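Local coordinates for protein MmeI (PDB 5HR4) that probably methylates the exocyclic amino group of adenine in DNA with S-adenosylmethionine, as part of a combined restriction-modification enzyme that also binds calcium, at residues A[232-235]-A[236-240]; A[217-221]-A[222-226]. All coordinates share one frame; numbering follows the deposited sequence.

Contact 1: residues A[232-235]-A[236-240]; sequences LFYV and LNTPE
The C-terminal end of helix 225-235 turns off into a loop here, and L232, Y234 and V235 on the helix meet L236, N237 and T238 just beyond it. An i to i+4 bond marks the helix end: L236 N donates to L232 O over 2.9 Å, almost straight, and the donor lies nearly on the line of the carbonyl bond. The side chains of the same two residues also meet. L232 CD1 rests 3.9 Å from L236 CG, and the two leucines cross obliquely as an apolar pair. V235 to T238 then forms a type I beta turn. Its closing bond joins T238 N to V235 O at 2.6 Å, with the donor above the carbonyl plane. Y234 O, one residue back, takes the threonine hydroxyl: T238 OG1 donates to it over 3.0 Å, also from above the carbonyl plane. A bond from N237 N to the same oxygen is less certain. OG1 sits beside the backbone N of T238 (chi1 -64°), which turns it back toward the helix end. The same atom lies over one face of the Y234 ring, displaced toward the rim by the hydroxyl end, and approaches CZ most closely. Y234 OH and T238 OG1, 3.4 Å apart, are poorly angled for a bond. An alanine here, in place of the threonine, would remove the hydroxyl, so Y234 O would probably lose this donor, and the ring the contact that OG1 makes on that face. Beyond the turn, T238 O accepts a hydrogen bond from R243 NE. L236 packs on F205 of another loop and on F262 of helix 259-262. On the helix, F233 meets Y189 edge-to-face and R192 through a cation-pi contact.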
ATOM      1  N   LEU A 232     -32.835  -5.810  25.398  1.00 30.07           N
ATOM      2  CA  LEU A 232     -31.971  -4.660  25.623  1.00 29.19           C
ATOM      3  C   LEU A 232     -31.903  -3.808  24.366  1.00 32.44           C
ATOM      4  O   LEU A 232     -32.145  -2.593  24.411  1.00 33.15           O
ATOM      5  CB  LEU A 232     -30.584  -5.113  26.068  1.00 27.20           C
ATOM      6  CG  LEU A 232     -29.506  -4.029  26.251  1.00 30.40           C
ATOM      7  CD1 LEU A 232     -29.872  -2.918  27.256  1.00 24.02           C
ATOM      8  CD2 LEU A 232     -28.220  -4.685  26.647  1.00 26.87           C
ATOM      9  N   PHE A 233     -31.655  -4.442  23.216  1.00 29.16           N
ATOM     10  CA  PHE A 233     -31.627  -3.688  21.965  1.00 29.74           C
ATOM     11  C   PHE A 233     -32.937  -2.969  21.715  1.00 33.08           C
ATOM     12  O   PHE A 233     -32.943  -1.892  21.108  1.00 37.93           O
ATOM     13  CB  PHE A 233     -31.321  -4.593  20.781  1.00 28.70           C
ATOM     14  CG  PHE A 233     -29.902  -5.074  20.729  1.00 29.17           C
ATOM     15  CD1 PHE A 233     -28.916  -4.487  21.515  1.00 32.29           C
ATOM     16  CD2 PHE A 233     -29.551  -6.099  19.879  1.00 24.85           C
ATOM     17  CE1 PHE A 233     -27.605  -4.927  21.452  1.00 30.42           C
ATOM     18  CE2 PHE A 233     -28.241  -6.542  19.811  1.00 31.27           C
ATOM     19  CZ  PHE A 233     -27.268  -5.953  20.593  1.00 29.08           C
ATOM     20  N   TYR A 234     -34.059  -3.532  22.163  1.00 30.12           N
ATOM     21  CA  TYR A 234     -35.311  -2.817  21.959  1.00 29.81           C
ATOM     22  C   TYR A 234     -35.426  -1.639  22.924  1.00 33.59           C
ATOM     23  O   TYR A 234     -35.850  -0.548  22.522  1.00 31.15           O
ATOM     24  CB  TYR A 234     -36.519  -3.757  22.078  1.00 32.02           C
ATOM     25  CG  TYR A 234     -37.803  -3.000  22.325  1.00 36.59           C
ATOM     26  CD1 TYR A 234     -38.513  -2.402  21.279  1.00 37.23           C
ATOM     27  CD2 TYR A 234     -38.286  -2.831  23.622  1.00 38.80           C
ATOM     28  CE1 TYR A 234     -39.684  -1.672  21.535  1.00 38.99           C
ATOM     29  CE2 TYR A 234     -39.447  -2.118  23.878  1.00 37.57           C
ATOM     30  CZ  TYR A 234     -40.142  -1.546  22.841  1.00 37.31           C
ATOM     31  OH  TYR A 234     -41.287  -0.841  23.140  1.00 42.77           O
ATOM     32  N   VAL A 235     -35.034  -1.824  24.193  1.00 34.16           N
ATOM     33  CA  VAL A 235     -35.115  -0.725  25.156  1.00 28.54           C
ATOM     34  C   VAL A 235     -34.280   0.457  24.688  1.00 30.05           C
ATOM     35  O   VAL A 235     -34.774   1.588  24.609  1.00 31.92           O
ATOM     36  CB  VAL A 235     -34.679  -1.173  26.561  1.00 29.15           C
ATOM     37  CG1 VAL A 235     -34.497   0.061  27.450  1.00 28.14           C
ATOM     38  CG2 VAL A 235     -35.700  -2.099  27.165  1.00 28.08           C
ATOM     39  N   LEU A 236     -32.998   0.221  24.380  1.00 31.02           N
ATOM     40  CA  LEU A 236     -32.106   1.291  23.928  1.00 25.97           C
ATOM     41  C   LEU A 236     -32.651   2.075  22.729  1.00 32.24           C
ATOM     42  O   LEU A 236     -32.062   3.112  22.378  1.00 27.89           O
ATOM     43  CB  LEU A 236     -30.742   0.715  23.570  1.00 23.40           C
ATOM     44  CG  LEU A 236     -29.946   0.048  24.692  1.00 27.16           C
ATOM     45  CD1 LEU A 236     -28.785  -0.725  24.095  1.00 26.24           C
ATOM     46  CD2 LEU A 236     -29.436   1.095  25.686  1.00 28.07           C
ATOM     47  N   ASN A 237     -33.739   1.606  22.088  1.00 27.41           N
ATOM     48  CA  ASN A 237     -34.403   2.335  21.010  1.00 27.76           C
ATOM     49  C   ASN A 237     -35.726   2.946  21.444  1.00 31.88           C
ATOM     50  O   ASN A 237     -36.367   3.629  20.636  1.00 29.58           O
ATOM     51  CB  ASN A 237     -34.657   1.426  19.802  1.00 26.86           C
ATOM     52  CG  ASN A 237     -34.818   2.212  18.477  1.00 33.02           C
ATOM     53  OD1 ASN A 237     -34.125   3.222  18.229  1.00 32.18           O
ATOM     54  ND2 ASN A 237     -35.729   1.739  17.617  1.00 21.34           N
ATOM     55  N   THR A 238     -36.144   2.720  22.691  1.00 29.21           N
ATOM     56  CA  THR A 238     -37.452   3.136  23.177  1.00 31.53           C
ATOM     57  C   THR A 238     -37.288   4.325  24.103  1.00 33.54           C
ATOM     58  O   THR A 238     -36.711   4.170  25.188  1.00 34.57           O
ATOM     59  CB  THR A 238     -38.155   1.998  23.920  1.00 32.44           C
ATOM     60  OG1 THR A 238     -38.410   0.910  23.020  1.00 34.50           O
ATOM     61  CG2 THR A 238     -39.468   2.497  24.508  1.00 30.24           C
ATOM     62  N   PRO A 239     -37.787   5.505  23.748  1.00 34.22           N
ATOM     63  CA  PRO A 239     -37.773   6.625  24.698  1.00 31.46           C
ATOM     64  C   PRO A 239     -38.474   6.250  25.994  1.00 33.38           C
ATOM     65  O   PRO A 239     -39.315   5.352  26.037  1.00 38.09           O
ATOM     66  CB  PRO A 239     -38.514   7.741  23.956  1.00 26.15           C
ATOM     67  CG  PRO A 239     -39.223   7.065  22.841  1.00 34.74           C
ATOM     68  CD  PRO A 239     -38.455   5.847  22.484  1.00 31.46           C
ATOM     69  N   GLU A 240     -38.097   6.940  27.066  1.00 33.36           N
ATOM     70  CA  GLU A 240     -38.590   6.564  28.388  1.00 38.64           C
ATOM     71  C   GLU A 240     -40.100   6.717  28.495  1.00 38.36           C
ATOM     72  O   GLU A 240     -40.736   6.015  29.288  1.00 39.34           O
ATOM     73  CB  GLU A 240     -37.870   7.391  29.455  1.00 39.71           C
ATOM     74  CG  GLU A 240     -36.353   7.328  29.259  1.00 42.68           C
ATOM     75  CD  GLU A 240     -35.576   7.413  30.554  1.00 59.82           C
ATOM     76  OE1 GLU A 240     -35.919   8.282  31.395  1.00 72.33           O
ATOM     77  OE2 GLU A 240     -34.620   6.613  30.722  1.00 47.07           O
TER

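Contact 2: residues A[217-221]-A[222-226]; sequences KTLED and GSDLA
D224 holds CG between its backbone N and its carbonyl carbon (chi1 70°), and this folds the carboxylate back onto L219 N. D221 has the same first torsion (chi1 58°), and its carboxylate swings round to the S223 hydroxyl. The D224 grip is the firmer one. L219 N donates to D224 OD1 over 2.8 Å, on the syn side and 17° out of the carboxylate plane. A weak second bond runs from L219 N to D224 OD2 at 3.5 Å, so the amide is held mainly by one oxygen. The L219 side chain crosses the aspartate at about a right angle, and L219 CB lies 3.3 Å from D224 OD1. The D221 contact is looser. S223 OG is 3.2 Å from D221 OD1 and 3.3 Å from D221 OD2; either bond would be weak, and which oxygen takes the single proton is not settled. The backbone between these two contacts is a type I beta turn from L219 to G222. It is closed by G222 N donating to L219 O at 3.1 Å, from above the carbonyl plane. G222 comes last in the turn and has a positive phi, a conformation that favours glycine. T218 CG2 packs against L225 CD1 at 3.8 Å, and the two side chains cross at a slant. T218 also touches R276 of helix 273-283, and L225 rests on F271. K217 NZ forms a salt bridge with D248. A type I turn ending in a glycine of positive phi, with an aspartate tying the start of the next helix back to the loop, makes the short connection between helices 209-217 and 225-235 in the helicase spacer region of MmeI.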
ATOM      1  N   LYS A 217     -28.716 -11.182  35.682  1.00 44.79           N
ATOM      2  CA  LYS A 217     -29.996 -11.554  35.111  1.00 43.98           C
ATOM      3  C   LYS A 217     -29.869 -12.596  34.005  1.00 42.95           C
ATOM      4  O   LYS A 217     -30.863 -12.898  33.343  1.00 48.98           O
ATOM      5  CB  LYS A 217     -30.714 -10.305  34.591  1.00 42.76           C
ATOM      6  CG  LYS A 217     -31.091  -9.314  35.689  1.00 45.68           C
ATOM      7  CD  LYS A 217     -32.539  -8.817  35.569  1.00 50.58           C
ATOM      8  CE  LYS A 217     -33.531  -9.788  36.204  1.00 52.93           C
ATOM      9  NZ  LYS A 217     -34.849  -9.150  36.473  1.00 54.67           N
ATOM     10  N   THR A 218     -28.686 -13.171  33.812  1.00 43.78           N
ATOM     11  CA  THR A 218     -28.422 -14.083  32.706  1.00 46.29           C
ATOM     12  C   THR A 218     -27.799 -15.373  33.220  1.00 45.98           C
ATOM     13  O   THR A 218     -26.908 -15.345  34.072  1.00 44.52           O
ATOM     14  CB  THR A 218     -27.499 -13.428  31.667  1.00 45.08           C
ATOM     15  OG1 THR A 218     -28.258 -12.483  30.904  1.00 53.41           O
ATOM     16  CG2 THR A 218     -26.922 -14.450  30.735  1.00 45.23           C
ATOM     17  N   LEU A 219     -28.273 -16.499  32.678  1.00 46.69           N
ATOM     18  CA  LEU A 219     -27.873 -17.817  33.149  1.00 44.47           C
ATOM     19  C   LEU A 219     -26.421 -18.119  32.785  1.00 47.83           C
ATOM     20  O   LEU A 219     -25.904 -17.674  31.755  1.00 44.97           O
ATOM     21  CB  LEU A 219     -28.782 -18.889  32.555  1.00 48.59           C
ATOM     22  CG  LEU A 219     -30.175 -19.161  33.124  1.00 48.49           C
ATOM     23  CD1 LEU A 219     -30.700 -20.444  32.508  1.00 40.28           C
ATOM     24  CD2 LEU A 219     -30.153 -19.240  34.655  1.00 45.81           C
ATOM     25  N   GLU A 220     -25.769 -18.911  33.641  1.00 48.85           N
ATOM     26  CA  GLU A 220     -24.345 -19.186  33.461  1.00 50.25           C
ATOM     27  C   GLU A 220     -24.071 -20.009  32.205  1.00 52.75           C
ATOM     28  O   GLU A 220     -22.996 -19.874  31.607  1.00 50.99           O
ATOM     29  CB  GLU A 220     -23.792 -19.898  34.691  1.00 51.40           C
ATOM     30  CG  GLU A 220     -22.357 -20.366  34.541  1.00 55.89           C
ATOM     31  CD  GLU A 220     -21.993 -21.411  35.570  1.00 63.08           C
ATOM     32  OE1 GLU A 220     -22.849 -21.694  36.438  1.00 67.38           O
ATOM     33  OE2 GLU A 220     -20.863 -21.947  35.515  1.00 62.48           O
ATOM     34  N   ASP A 221     -25.016 -20.862  31.789  1.00 49.87           N
ATOM     35  CA  ASP A 221     -24.826 -21.676  30.592  1.00 40.85           C
ATOM     36  C   ASP A 221     -25.044 -20.900  29.299  1.00 42.59           C
ATOM     37  O   ASP A 221     -24.883 -21.472  28.221  1.00 38.70           O
ATOM     38  CB  ASP A 221     -25.756 -22.888  30.630  1.00 39.41           C
ATOM     39  CG  ASP A 221     -27.230 -22.506  30.748  1.00 52.55           C
ATOM     40  OD1 ASP A 221     -27.549 -21.365  31.148  1.00 52.00           O
ATOM     41  OD2 ASP A 221     -28.087 -23.365  30.444  1.00 60.25           O
ATOM     42  N   GLY A 222     -25.400 -19.618  29.375  1.00 49.06           N
ATOM     43  CA  GLY A 222     -25.576 -18.807  28.188  1.00 42.52           C
ATOM     44  C   GLY A 222     -26.827 -19.090  27.396  1.00 43.27           C
ATOM     45  O   GLY A 222     -26.994 -18.522  26.313  1.00 42.87           O
ATOM     46  N   SER A 223     -27.721 -19.941  27.913  1.00 44.67           N
ATOM     47  CA  SER A 223     -28.892 -20.366  27.146  1.00 45.76           C
ATOM     48  C   SER A 223     -29.857 -19.208  26.896  1.00 44.37           C
ATOM     49  O   SER A 223     -30.415 -19.088  25.802  1.00 41.76           O
ATOM     50  CB  SER A 223     -29.601 -21.510  27.873  1.00 46.08           C
ATOM     51  OG  SER A 223     -30.076 -21.090  29.148  1.00 50.60           O
ATOM     52  N   ASP A 224     -30.049 -18.337  27.888  1.00 44.95           N
ATOM     53  CA  ASP A 224     -31.010 -17.244  27.805  1.00 42.51           C
ATOM     54  C   ASP A 224     -30.393 -15.899  27.419  1.00 39.07           C
ATOM     55  O   ASP A 224     -31.124 -14.911  27.306  1.00 37.70           O
ATOM     56  CB  ASP A 224     -31.759 -17.107  29.143  1.00 44.93           C
ATOM     57  CG  ASP A 224     -30.873 -16.587  30.282  1.00 46.96           C
ATOM     58  OD1 ASP A 224     -29.625 -16.716  30.216  1.00 51.18           O
ATOM     59  OD2 ASP A 224     -31.442 -16.054  31.262  1.00 46.83           O
ATOM     60  N   LEU A 225     -29.080 -15.834  27.189  1.00 38.57           N
ATOM     61  CA  LEU A 225     -28.439 -14.531  27.034  1.00 37.93           C
ATOM     62  C   LEU A 225     -28.979 -13.774  25.832  1.00 37.33           C
ATOM     63  O   LEU A 225     -29.153 -12.548  25.890  1.00 40.45           O
ATOM     64  CB  LEU A 225     -26.930 -14.691  26.907  1.00 38.09           C
ATOM     65  CG  LEU A 225     -26.214 -13.397  26.554  1.00 35.01           C
ATOM     66  CD1 LEU A 225     -26.421 -12.333  27.653  1.00 37.49           C
ATOM     67  CD2 LEU A 225     -24.752 -13.719  26.368  1.00 37.61           C
ATOM     68  N   ALA A 226     -29.251 -14.473  24.729  1.00 34.88           N
ATOM     69  CA  ALA A 226     -29.619 -13.749  23.523  1.00 34.51           C
ATOM     70  C   ALA A 226     -31.028 -13.192  23.593  1.00 36.93           C
ATOM     71  O   ALA A 226     -31.329 -12.226  22.878  1.00 33.51           O
ATOM     72  CB  ALA A 226     -29.469 -14.635  22.293  1.00 35.50           C
TER

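In the fold
Contact 2 and contact 1 lie at the two ends of helix 225-235. The loop 217-226 leads into the helix, and 232-240 takes the chain out of it. Their centres are 20 Å apart and their nearest atoms about 7 Å apart, so they do not touch. Both belong to the helicase spacer family region. The calcium site lies nearby. The side chains of L232 and L225 each lie about 9 Å from that of C283, a calcium-binding residue, and L232 is about 14 Å from the ion itself. The bound DNA is distant, about 30 Å from contact 1 and 35 Å from contact 2 at the nearest atoms.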